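Local atomic coordinates of Non-reducing end alpha-L-arabinofuranosidase BoGH43B (Bacteroides ovatus, PDB entry 5JOZ), a protein that removes terminal non-reducing alpha-L-arabinofuranosyl residues from the side branches of xyloglucan, as a family 43 glycoside hydrolase of a human gut bacterium. Residues Pro17-Val22 / Asp240-Lys245; Phe26-Ser31 / Pro40-Lys45; Ala77-Tyr82 / Asp126-Phe131; Val120-Val125 / Met136-Pro141. All blocks are in the same frame, centred on the assembly; numbering follows the deposited sequence.

The four contacts lie in the five-bladed propeller. Contact 1 joins the inner strands of the first and last blades, contact 2 pairs two strands within the first blade, contact 3 joins the inner strands of the second and third blades, and contact 4 binds the loop entering the third blade to its second strand. Centres of contacts 1 and 2 lie about 10 Å apart, of 1 and 3 about 11 Å, of 3 and 4 about 9 Å; the Arg81 NH1 to Asp240 OD2 salt bridge (2.8 Å) ties contact 3 to contact 1. Contact 3 contains Asp126, the inferred pKa-modulating residue, whose side chain lies about 3 Å from that of Glu176, the inferred proton donor.

Contact 1 (Pro17-Val22 / Asp240-Lys245); sequences PSICRV and DLVQLK
Strand 18-22 and strand 240-243 run nearly parallel, 13° apart in direction, with a closest axis approach of 6.5 Å and Ser18 opposite Asp240. No backbone-to-backbone hydrogen bond spans this gap, so side chains bridge it, as expected between adjacent blades of a beta-propeller. In the five-bladed fold of family 43, 18-22 is the innermost strand of the first blade and 234-243 that of the fifth, so the ring of blades closes here. Asp240 reaches across with CG anti to the backbone N (chi1 -164°), which brings OD2 to two donors. Ser18 OG donates to Asp240 OD2 over 2.9 Å, nearly along the C-O axis, whereas Ile19 N donates to the same oxygen over 3.1 Å from the opposite face of the carboxylate plane. Arg81 adds a salt bridge to OD2 and Tyr181 a hydrogen bond to OD1; this buried group therefore has several polar partners, which would probably favour its ionised form. Beyond it the seam turns apolar: Ile19 and Val242 lie nearly perpendicular, Ile19 CG2 being 3.7 Å from Val242 CB, and Val242 CG2 meets Arg21 CB at 3.8 Å. Arg21 is extended as far as its bend at chi3, where the guanidinium turns so that Lys245 CG lies over one face, 3.7 Å from Arg21 NH2, while NH2 also bonds to Gly23 O. Arg21 NE donates to Gln243 O over 2.7 Å, in the carbonyl plane but 18° out of the guanidinium plane.

Contact 2 (Phe26-Ser31 / Pro40-Lys45); sequences FYLVTS and PVYHSK
Leu28 and Tyr42 form the apolar centre on one face of the sheet, Leu28 CD2 lying 4.1 Å from Tyr42 CD2 where the two side chains meet at a slant; on the other face Val29 CG1 and Val41 CG2 are neighbours at 4.0 Å. Strands 26-29 and 40-44 are adjacent in the antiparallel first blade of the propeller, and the hydrogen-bonded pairs Phe26-Ser44 and Leu28-Tyr42 fix their register. Each pair is joined by two backbone bonds, with Tyr42 N to Leu28 O at 2.8 Å and nearly straight at 168°. Tyr27 and His43 are a non-hydrogen-bonded pair. Tyr27 CG is anti to the carbonyl carbon and His43 CG anti to the backbone N (chi1 177°), which sets the rings beside each other with planes 16° apart; they are displaced enough to share little overlap, and Tyr27 CE1 meets His43 CD2 at 3.5 Å. The edge of the imidazole also faces Phe26 O in its plane. Outward, His43 NE2 and Lys45 NZ both bind Asp25. At the opposite end Thr30 OG1 lies in plane at the edge of the Tyr42 ring, 3.7 Å from Tyr42 CE2, and both hydroxyls bond to Asn14 OD1. Ser31 OG bonds to Asp16, the inferred proton acceptor. The chemistry implies that backbone pairing and apolar packing secure the strands, while the Thr30-Ser31 end, through Asn14 and Asp16, probably ties this blade to the active site.

Contact 3 (Ala77-Tyr82 / Asp126-Phe131); sequences APTLRY and DPSIEF
Arg81 passes Glu130 at an angle and runs counter to the Ile129 side chain, bending at chi2 (-70°) to bring its guanidinium back beside its own strand. NE serves two partners: a salt bridge to Glu130 OE2 at 3.0 Å and a hydrogen bond to Ile129 O at 3.1 Å. The guanidinium and carboxylate planes are 59° apart, and the carbonyl oxygen is 28° out of the guanidinium plane, so neither partner is met flat. Thr79 CG2 sits 3.6 Å above the centre of one guanidinium face, and Arg81 NH1 bonds to Leu80 O at 2.9 Å, besides its salt bridge to Asp240. Replacing Arg81 with a leucine would probably leave the Asp240 and Glu130 carboxylates without this shared positive partner and Ile129 O without its donor. Toward the inferred catalytic residues, a water accepts from Thr79 OG1 at 2.7 Å and donates to Ala77 O and Pro127 O, joining the two backbones. There Asp126 OD1 meets Ala77 CB at 3.2 Å, while Asp126 OD2 accepts from Gly177 N near Glu176, a position consistent with its inferred role in orienting the proton donor. Strands 79-82 and 128-131, nearly parallel, are inner strands of consecutive propeller blades; strand 86-94 pairs with the first and strand 135-141 with the second, while strand 18-22 packs along the first, from Thr79 to Tyr82, and strand 176-183 on Thr79 and Arg81.

Contact 4 (Val120-Val125 / Met136-Pro141); sequences VGNWYV and MYFLSP
Loop 120-125 converges on strand 136-141: Val120 CA is 10.2 Å from Phe138 CA, but Tyr124 CA is 6.5 Å from Ser140 CA, and no direct hydrogen bond joins the two segments. The loop is a blade-to-blade connection of the five-bladed propeller, running from the outer strand of the second blade to the inner strand of the third, and it lies against that blade's second strand. Tyr124 carries much of the contact. Its CG is anti to the carbonyl carbon (chi1 -64°), which brings the ring obliquely against the end of the strand, with CD1 3.3 Å from Pro141 O and CD2 3.4 Å from Ser140 OG. That hydroxyl donates to Pro141 O from above the carbonyl plane. With an alanine here, Ser140 and Pro141 would probably lose their aromatic cover, and a gap is likely to open toward Leu148 and Leu163. Nearer the start of the loop, the Asn122 amide meets the Phe138 ring at CZ, its plane turned 72° from that of the ring, and Asn122 OD1 also receives a weak bond from Tyr124 N. Val120 CG2 touches the same phenyl ring at Phe138 CE2, 4.3 Å away. Next to Asp126, inferred to assist catalysis, Val125 and Pro141 stand roughly square to each other, Val125 CG1 to Pro141 CG being 4.0 Å. A water completes the junction, accepting from Val125 N at 3.0 Å and donating to Pro141 O at 2.9 Å.

Contact 1 (Pro17-Val22 / Asp240-Lys245)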
# COMPACT_ATOMS: atom_id res chain seq x y z
N PRO A 17 -8.04 -1.40 3.13
CA PRO A 17 -8.27 -2.78 2.70
C PRO A 17 -9.70 -3.01 2.27
O PRO A 17 -10.62 -2.56 2.97
CB PRO A 17 -7.94 -3.59 3.96
CG PRO A 17 -8.23 -2.68 5.09
CD PRO A 17 -7.81 -1.33 4.59
N SER A 18 -9.89 -3.68 1.13
CA SER A 18 -11.21 -4.16 0.72
C SER A 18 -11.17 -5.66 0.44
O SER A 18 -10.28 -6.13 -0.25
CB SER A 18 -11.72 -3.41 -0.49
OG SER A 18 -13.00 -3.86 -0.85
N ILE A 19 -12.16 -6.39 0.96
CA ILE A 19 -12.17 -7.86 0.95
C ILE A 19 -13.40 -8.44 0.26
O ILE A 19 -14.45 -7.82 0.27
CB ILE A 19 -12.10 -8.43 2.39
CG1 ILE A 19 -11.75 -9.92 2.38
CG2 ILE A 19 -13.41 -8.20 3.16
CD1 ILE A 19 -11.13 -10.37 3.68
N CYS A 20 -13.26 -9.63 -0.32
CA CYS A 20 -14.42 -10.42 -0.72
C CYS A 20 -14.11 -11.90 -0.59
O CYS A 20 -12.97 -12.32 -0.76
CB CYS A 20 -14.90 -10.09 -2.14
SG CYS A 20 -13.88 -10.76 -3.46
N ARG A 21 -15.15 -12.67 -0.28
CA ARG A 21 -15.07 -14.11 -0.18
C ARG A 21 -15.79 -14.72 -1.37
O ARG A 21 -16.93 -14.37 -1.66
CB ARG A 21 -15.72 -14.60 1.11
CG ARG A 21 -15.52 -16.08 1.37
CD ARG A 21 -16.26 -16.52 2.63
NE ARG A 21 -17.70 -16.37 2.49
CZ ARG A 21 -18.48 -17.17 1.76
NH1 ARG A 21 -19.79 -16.93 1.71
NH2 ARG A 21 -17.98 -18.20 1.08
N VAL A 22 -15.09 -15.63 -2.05
CA VAL A 22 -15.62 -16.38 -3.17
C VAL A 22 -15.44 -17.86 -2.81
O VAL A 22 -14.35 -18.41 -3.00
CB VAL A 22 -14.86 -16.03 -4.46
CG1 VAL A 22 -15.41 -16.83 -5.64
CG2 VAL A 22 -14.90 -14.53 -4.72
N ASP A 240 -14.00 -3.00 6.04
CA ASP A 240 -14.85 -3.71 5.10
C ASP A 240 -15.24 -5.05 5.73
O ASP A 240 -14.40 -5.73 6.31
CB ASP A 240 -14.11 -3.93 3.76
CG ASP A 240 -15.07 -4.30 2.60
OD1 ASP A 240 -16.30 -4.34 2.79
OD2 ASP A 240 -14.57 -4.57 1.48
N LEU A 241 -16.51 -5.42 5.64
CA LEU A 241 -17.02 -6.64 6.28
C LEU A 241 -16.90 -7.85 5.35
O LEU A 241 -16.85 -7.70 4.14
CB LEU A 241 -18.47 -6.46 6.73
CG LEU A 241 -18.79 -5.35 7.74
CD1 LEU A 241 -20.24 -5.43 8.17
CD2 LEU A 241 -17.91 -5.38 8.98
N VAL A 242 -16.84 -9.04 5.93
CA VAL A 242 -16.91 -10.30 5.17
C VAL A 242 -17.60 -11.34 6.04
O VAL A 242 -17.35 -11.41 7.25
CB VAL A 242 -15.51 -10.83 4.76
CG1 VAL A 242 -14.57 -10.97 5.96
CG2 VAL A 242 -15.62 -12.15 4.02
N GLN A 243 -18.45 -12.16 5.44
CA GLN A 243 -19.14 -13.21 6.18
C GLN A 243 -18.62 -14.57 5.74
O GLN A 243 -18.43 -14.82 4.55
CB GLN A 243 -20.66 -13.12 5.96
CG GLN A 243 -21.44 -13.99 6.94
CD GLN A 243 -22.94 -14.08 6.66
OE1 GLN A 243 -23.38 -13.98 5.52
NE2 GLN A 243 -23.72 -14.31 7.71
N LEU A 244 -18.41 -15.46 6.71
CA LEU A 244 -17.96 -16.83 6.46
C LEU A 244 -19.14 -17.78 6.25
O LEU A 244 -20.28 -17.46 6.59
CB LEU A 244 -17.14 -17.33 7.65
CG LEU A 244 -16.03 -16.43 8.16
CD1 LEU A 244 -15.28 -17.07 9.32
CD2 LEU A 244 -15.08 -16.11 7.04
N LYS A 245 -18.84 -18.97 5.75
CA LYS A 245 -19.83 -20.04 5.56
C LYS A 245 -20.52 -20.52 6.84
O LYS A 245 -21.65 -20.98 6.78
CB LYS A 245 -19.19 -21.24 4.87
CG LYS A 245 -18.74 -20.96 3.45
CD LYS A 245 -18.12 -22.20 2.81
CE LYS A 245 -18.17 -22.11 1.29
NZ LYS A 245 -17.78 -23.41 0.67

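Contact 2 (Phe26-Ser31 / Pro40-Lys45)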
# COMPACT_ATOMS: atom_id res chain seq x y z
N PHE A 26 -10.52 -16.10 -0.15
CA PHE A 26 -10.62 -14.69 0.21
C PHE A 26 -9.62 -13.89 -0.59
O PHE A 26 -8.50 -14.31 -0.76
CB PHE A 26 -10.35 -14.46 1.70
CG PHE A 26 -11.34 -15.14 2.59
CD1 PHE A 26 -11.17 -16.46 2.96
CD2 PHE A 26 -12.46 -14.45 3.06
CE1 PHE A 26 -12.08 -17.10 3.79
CE2 PHE A 26 -13.37 -15.08 3.89
CZ PHE A 26 -13.18 -16.41 4.25
N TYR A 27 -10.05 -12.72 -1.05
CA TYR A 27 -9.21 -11.82 -1.83
C TYR A 27 -9.30 -10.42 -1.24
O TYR A 27 -10.34 -10.01 -0.73
CB TYR A 27 -9.68 -11.83 -3.29
CG TYR A 27 -9.57 -13.20 -3.89
CD1 TYR A 27 -8.34 -13.71 -4.28
CD2 TYR A 27 -10.70 -14.00 -4.05
CE1 TYR A 27 -8.23 -14.99 -4.82
CE2 TYR A 27 -10.60 -15.27 -4.60
CZ TYR A 27 -9.36 -15.76 -4.97
OH TYR A 27 -9.24 -17.02 -5.51
N LEU A 28 -8.19 -9.70 -1.32
CA LEU A 28 -8.07 -8.41 -0.69
C LEU A 28 -7.17 -7.47 -1.46
O LEU A 28 -6.14 -7.89 -1.98
CB LEU A 28 -7.55 -8.60 0.74
CG LEU A 28 -7.50 -7.42 1.70
CD1 LEU A 28 -7.61 -7.95 3.13
CD2 LEU A 28 -6.22 -6.61 1.55
N VAL A 29 -7.56 -6.20 -1.51
CA VAL A 29 -6.79 -5.16 -2.17
C VAL A 29 -6.52 -4.03 -1.23
O VAL A 29 -7.30 -3.76 -0.34
CB VAL A 29 -7.50 -4.56 -3.41
CG1 VAL A 29 -7.37 -5.50 -4.60
CG2 VAL A 29 -8.96 -4.21 -3.12
N THR A 30 -5.42 -3.32 -1.49
CA THR A 30 -5.03 -2.15 -0.74
C THR A 30 -4.60 -1.05 -1.70
O THR A 30 -4.18 -1.35 -2.81
CB THR A 30 -3.85 -2.50 0.22
OG1 THR A 30 -2.78 -3.11 -0.50
CG2 THR A 30 -4.32 -3.45 1.29
N SER A 31 -4.68 0.20 -1.24
CA SER A 31 -4.31 1.36 -2.04
C SER A 31 -2.79 1.56 -2.21
O SER A 31 -1.99 1.24 -1.33
CB SER A 31 -4.97 2.63 -1.47
OG SER A 31 -4.68 2.81 -0.10
N PRO A 40 -2.46 -4.07 -5.24
CA PRO A 40 -2.12 -5.47 -5.12
C PRO A 40 -3.30 -6.32 -4.65
O PRO A 40 -4.12 -5.86 -3.84
CB PRO A 40 -1.00 -5.47 -4.08
CG PRO A 40 -1.22 -4.24 -3.29
CD PRO A 40 -1.66 -3.25 -4.32
N VAL A 41 -3.39 -7.53 -5.19
CA VAL A 41 -4.42 -8.50 -4.84
C VAL A 41 -3.77 -9.60 -4.01
O VAL A 41 -2.96 -10.36 -4.53
CB VAL A 41 -5.01 -9.18 -6.09
CG1 VAL A 41 -6.04 -10.23 -5.70
CG2 VAL A 41 -5.61 -8.15 -7.03
N TYR A 42 -4.16 -9.69 -2.74
CA TYR A 42 -3.71 -10.76 -1.85
C TYR A 42 -4.78 -11.87 -1.77
O TYR A 42 -5.97 -11.60 -1.93
CB TYR A 42 -3.44 -10.21 -0.44
CG TYR A 42 -2.42 -9.08 -0.39
CD1 TYR A 42 -1.04 -9.35 -0.26
CD2 TYR A 42 -2.83 -7.76 -0.46
CE1 TYR A 42 -0.12 -8.31 -0.19
CE2 TYR A 42 -1.91 -6.71 -0.41
CZ TYR A 42 -0.55 -6.99 -0.27
OH TYR A 42 0.34 -5.93 -0.23
N HIS A 43 -4.35 -13.10 -1.51
CA HIS A 43 -5.21 -14.28 -1.46
C HIS A 43 -5.02 -14.98 -0.11
O HIS A 43 -3.90 -15.10 0.36
CB HIS A 43 -4.84 -15.21 -2.61
CG HIS A 43 -5.59 -16.51 -2.64
ND1 HIS A 43 -5.06 -17.66 -3.17
CD2 HIS A 43 -6.83 -16.83 -2.21
CE1 HIS A 43 -5.93 -18.64 -3.06
NE2 HIS A 43 -7.02 -18.16 -2.48
N SER A 44 -6.12 -15.39 0.52
CA SER A 44 -6.07 -16.21 1.74
C SER A 44 -7.17 -17.28 1.74
O SER A 44 -8.16 -17.15 1.03
CB SER A 44 -6.19 -15.30 2.97
OG SER A 44 -6.05 -16.01 4.20
N LYS A 45 -6.95 -18.33 2.53
CA LYS A 45 -8.00 -19.31 2.89
C LYS A 45 -8.43 -19.28 4.37
O LYS A 45 -9.39 -19.95 4.74
CB LYS A 45 -7.53 -20.73 2.51
CG LYS A 45 -7.21 -20.85 1.03
CD LYS A 45 -7.09 -22.28 0.54
CE LYS A 45 -7.23 -22.35 -0.98
NZ LYS A 45 -8.65 -22.44 -1.41

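Contact 3 (Ala77-Tyr82 / Asp126-Phe131)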
# COMPACT_ATOMS: atom_id res chain seq x y z
N ALA A 77 -8.37 4.67 -2.16
CA ALA A 77 -9.07 3.46 -1.68
C ALA A 77 -9.82 2.70 -2.78
O ALA A 77 -10.69 3.28 -3.43
CB ALA A 77 -10.04 3.81 -0.57
N PRO A 78 -9.47 1.43 -3.00
CA PRO A 78 -10.20 0.56 -3.90
C PRO A 78 -11.26 -0.24 -3.17
O PRO A 78 -11.12 -0.49 -1.96
CB PRO A 78 -9.12 -0.38 -4.38
CG PRO A 78 -8.31 -0.61 -3.14
CD PRO A 78 -8.35 0.69 -2.38
N THR A 79 -12.30 -0.65 -3.89
CA THR A 79 -13.24 -1.64 -3.37
C THR A 79 -13.20 -2.86 -4.31
O THR A 79 -13.17 -2.68 -5.53
CB THR A 79 -14.64 -1.02 -3.20
OG1 THR A 79 -14.58 0.04 -2.24
CG2 THR A 79 -15.66 -2.04 -2.76
N LEU A 80 -13.19 -4.07 -3.74
CA LEU A 80 -13.10 -5.34 -4.48
C LEU A 80 -14.38 -6.16 -4.25
O LEU A 80 -14.75 -6.43 -3.12
CB LEU A 80 -11.90 -6.16 -3.99
CG LEU A 80 -11.77 -7.66 -4.31
CD1 LEU A 80 -11.65 -7.93 -5.79
CD2 LEU A 80 -10.54 -8.23 -3.62
N ARG A 81 -15.04 -6.55 -5.33
CA ARG A 81 -16.23 -7.40 -5.23
C ARG A 81 -16.24 -8.48 -6.30
O ARG A 81 -15.43 -8.44 -7.23
CB ARG A 81 -17.50 -6.55 -5.32
CG ARG A 81 -17.63 -5.45 -4.28
CD ARG A 81 -17.89 -6.01 -2.89
NE ARG A 81 -18.01 -4.96 -1.86
CZ ARG A 81 -17.16 -4.73 -0.85
NH1 ARG A 81 -16.06 -5.45 -0.67
NH2 ARG A 81 -17.42 -3.75 0.02
N TYR A 82 -17.14 -9.44 -6.14
CA TYR A 82 -17.27 -10.58 -7.04
C TYR A 82 -18.75 -10.87 -7.33
O TYR A 82 -19.55 -10.95 -6.40
CB TYR A 82 -16.63 -11.81 -6.40
CG TYR A 82 -16.78 -13.09 -7.19
CD1 TYR A 82 -15.88 -13.41 -8.21
CD2 TYR A 82 -17.83 -13.98 -6.94
CE1 TYR A 82 -16.01 -14.58 -8.94
CE2 TYR A 82 -17.96 -15.16 -7.66
CZ TYR A 82 -17.05 -15.45 -8.66
OH TYR A 82 -17.17 -16.62 -9.39
N ASP A 126 -13.19 7.17 -2.60
CA ASP A 126 -13.76 6.01 -1.93
C ASP A 126 -15.05 5.48 -2.57
O ASP A 126 -16.03 5.24 -1.88
CB ASP A 126 -13.99 6.34 -0.44
CG ASP A 126 -12.71 6.70 0.29
OD1 ASP A 126 -11.62 6.55 -0.30
OD2 ASP A 126 -12.80 7.12 1.47
N PRO A 127 -15.04 5.29 -3.89
CA PRO A 127 -16.22 4.68 -4.50
C PRO A 127 -16.34 3.24 -4.05
O PRO A 127 -15.34 2.54 -4.00
CB PRO A 127 -15.90 4.74 -6.00
CG PRO A 127 -14.40 4.69 -6.06
CD PRO A 127 -13.95 5.48 -4.87
N SER A 128 -17.54 2.80 -3.72
CA SER A 128 -17.77 1.41 -3.35
C SER A 128 -18.85 0.83 -4.20
O SER A 128 -19.74 1.55 -4.64
CB SER A 128 -18.14 1.30 -1.88
OG SER A 128 -18.19 -0.06 -1.49
N ILE A 129 -18.79 -0.49 -4.42
CA ILE A 129 -19.83 -1.20 -5.15
C ILE A 129 -20.33 -2.37 -4.33
O ILE A 129 -19.62 -2.88 -3.48
CB ILE A 129 -19.39 -1.69 -6.55
CG1 ILE A 129 -18.02 -2.39 -6.52
CG2 ILE A 129 -19.32 -0.52 -7.54
CD1 ILE A 129 -17.68 -3.13 -7.80
N GLU A 130 -21.58 -2.76 -4.57
CA GLU A 130 -22.14 -3.97 -4.01
C GLU A 130 -23.18 -4.56 -4.96
O GLU A 130 -23.93 -3.82 -5.61
CB GLU A 130 -22.78 -3.68 -2.66
CG GLU A 130 -23.21 -4.93 -1.89
CD GLU A 130 -22.04 -5.77 -1.38
OE1 GLU A 130 -22.27 -6.97 -1.12
OE2 GLU A 130 -20.92 -5.23 -1.21
N PHE A 131 -23.24 -5.89 -5.00
CA PHE A 131 -24.20 -6.61 -5.81
C PHE A 131 -25.33 -7.17 -4.97
O PHE A 131 -25.13 -8.09 -4.19
CB PHE A 131 -23.49 -7.74 -6.54
CG PHE A 131 -22.55 -7.26 -7.60
CD1 PHE A 131 -23.03 -6.94 -8.86
CD2 PHE A 131 -21.20 -7.09 -7.33
CE1 PHE A 131 -22.17 -6.48 -9.85
CE2 PHE A 131 -20.33 -6.64 -8.32
CZ PHE A 131 -20.82 -6.33 -9.58
O HOH W 1 -13.10 2.29 -2.55

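Contact 4 (Val120-Val125 / Met136-Pro141)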
# COMPACT_ATOMS: atom_id res chain seq x y z
N VAL A 120 -16.26 5.79 -15.04
CA VAL A 120 -17.66 6.01 -14.69
C VAL A 120 -18.06 7.50 -14.77
O VAL A 120 -19.26 7.83 -14.84
CB VAL A 120 -18.01 5.40 -13.30
CG1 VAL A 120 -17.52 3.96 -13.20
CG2 VAL A 120 -17.44 6.23 -12.16
N GLY A 121 -17.07 8.38 -14.74
CA GLY A 121 -17.26 9.79 -15.05
C GLY A 121 -17.51 10.69 -13.88
O GLY A 121 -18.33 11.60 -13.96
N ASN A 122 -16.78 10.46 -12.79
CA ASN A 122 -16.75 11.40 -11.66
C ASN A 122 -15.44 11.28 -10.89
O ASN A 122 -14.64 10.36 -11.14
CB ASN A 122 -17.99 11.24 -10.75
CG ASN A 122 -18.12 9.85 -10.13
OD1 ASN A 122 -17.34 9.45 -9.27
ND2 ASN A 122 -19.15 9.13 -10.54
N TRP A 123 -15.23 12.21 -9.96
CA TRP A 123 -13.99 12.29 -9.19
C TRP A 123 -14.20 12.01 -7.69
O TRP A 123 -13.44 12.48 -6.84
CB TRP A 123 -13.36 13.66 -9.42
CG TRP A 123 -12.87 13.85 -10.82
CD1 TRP A 123 -13.61 14.27 -11.89
CD2 TRP A 123 -11.55 13.61 -11.32
NE1 TRP A 123 -12.82 14.31 -13.02
CE2 TRP A 123 -11.56 13.91 -12.70
CE3 TRP A 123 -10.36 13.16 -10.72
CZ2 TRP A 123 -10.41 13.78 -13.50
CZ3 TRP A 123 -9.23 13.03 -11.52
CH2 TRP A 123 -9.26 13.34 -12.89
N TYR A 124 -15.23 11.22 -7.35
CA TYR A 124 -15.51 10.95 -5.94
C TYR A 124 -14.45 10.01 -5.35
O TYR A 124 -13.99 9.07 -6.00
CB TYR A 124 -16.92 10.38 -5.75
CG TYR A 124 -18.03 11.35 -6.14
CD1 TYR A 124 -18.09 12.63 -5.59
CD2 TYR A 124 -19.04 10.97 -7.03
CE1 TYR A 124 -19.11 13.52 -5.95
CE2 TYR A 124 -20.06 11.85 -7.38
CZ TYR A 124 -20.09 13.11 -6.84
OH TYR A 124 -21.10 13.98 -7.18
N VAL A 125 -14.01 10.32 -4.13
CA VAL A 125 -13.08 9.47 -3.40
C VAL A 125 -13.87 8.29 -2.81
O VAL A 125 -15.07 8.41 -2.58
CB VAL A 125 -12.34 10.28 -2.30
CG1 VAL A 125 -13.22 10.56 -1.08
CG2 VAL A 125 -11.04 9.59 -1.90
N MET A 136 -26.13 -3.64 -9.45
CA MET A 136 -24.79 -3.22 -9.05
C MET A 136 -24.89 -1.80 -8.49
O MET A 136 -24.94 -0.83 -9.25
CB MET A 136 -23.85 -3.27 -10.25
CG MET A 136 -22.44 -2.78 -10.01
SD MET A 136 -21.48 -3.02 -11.51
CE MET A 136 -20.11 -1.89 -11.27
N TYR A 137 -24.91 -1.70 -7.15
CA TYR A 137 -24.99 -0.41 -6.45
C TYR A 137 -23.63 0.28 -6.41
O TYR A 137 -22.61 -0.37 -6.27
CB TYR A 137 -25.53 -0.58 -5.02
CG TYR A 137 -27.00 -0.84 -4.97
CD1 TYR A 137 -27.91 0.21 -4.88
CD2 TYR A 137 -27.50 -2.15 -5.01
CE1 TYR A 137 -29.27 -0.03 -4.85
CE2 TYR A 137 -28.87 -2.39 -4.96
CZ TYR A 137 -29.75 -1.33 -4.89
OH TYR A 137 -31.09 -1.55 -4.84
N PHE A 138 -23.65 1.61 -6.54
CA PHE A 138 -22.47 2.46 -6.45
C PHE A 138 -22.76 3.41 -5.31
O PHE A 138 -23.76 4.12 -5.36
CB PHE A 138 -22.25 3.25 -7.76
CG PHE A 138 -21.12 4.27 -7.72
CD1 PHE A 138 -21.31 5.53 -7.14
CD2 PHE A 138 -19.88 3.99 -8.30
CE1 PHE A 138 -20.28 6.47 -7.11
CE2 PHE A 138 -18.85 4.93 -8.28
CZ PHE A 138 -19.05 6.17 -7.68
N LEU A 139 -21.91 3.39 -4.29
CA LEU A 139 -22.01 4.28 -3.16
C LEU A 139 -20.70 5.07 -3.08
O LEU A 139 -19.62 4.49 -3.19
CB LEU A 139 -22.28 3.45 -1.90
CG LEU A 139 -22.37 4.15 -0.54
CD1 LEU A 139 -23.58 5.07 -0.46
CD2 LEU A 139 -22.42 3.12 0.57
N SER A 140 -20.80 6.38 -2.92
CA SER A 140 -19.64 7.21 -2.68
C SER A 140 -20.01 8.41 -1.81
O SER A 140 -21.18 8.79 -1.78
CB SER A 140 -19.06 7.71 -3.99
OG SER A 140 -19.83 8.80 -4.50
N PRO A 141 -19.02 9.00 -1.12
CA PRO A 141 -19.22 10.33 -0.53
C PRO A 141 -19.18 11.39 -1.61
O PRO A 141 -18.66 11.13 -2.69
CB PRO A 141 -18.03 10.48 0.42
CG PRO A 141 -16.97 9.62 -0.14
CD PRO A 141 -17.67 8.48 -0.83
O HOH W 2 -15.91 12.13 -2.66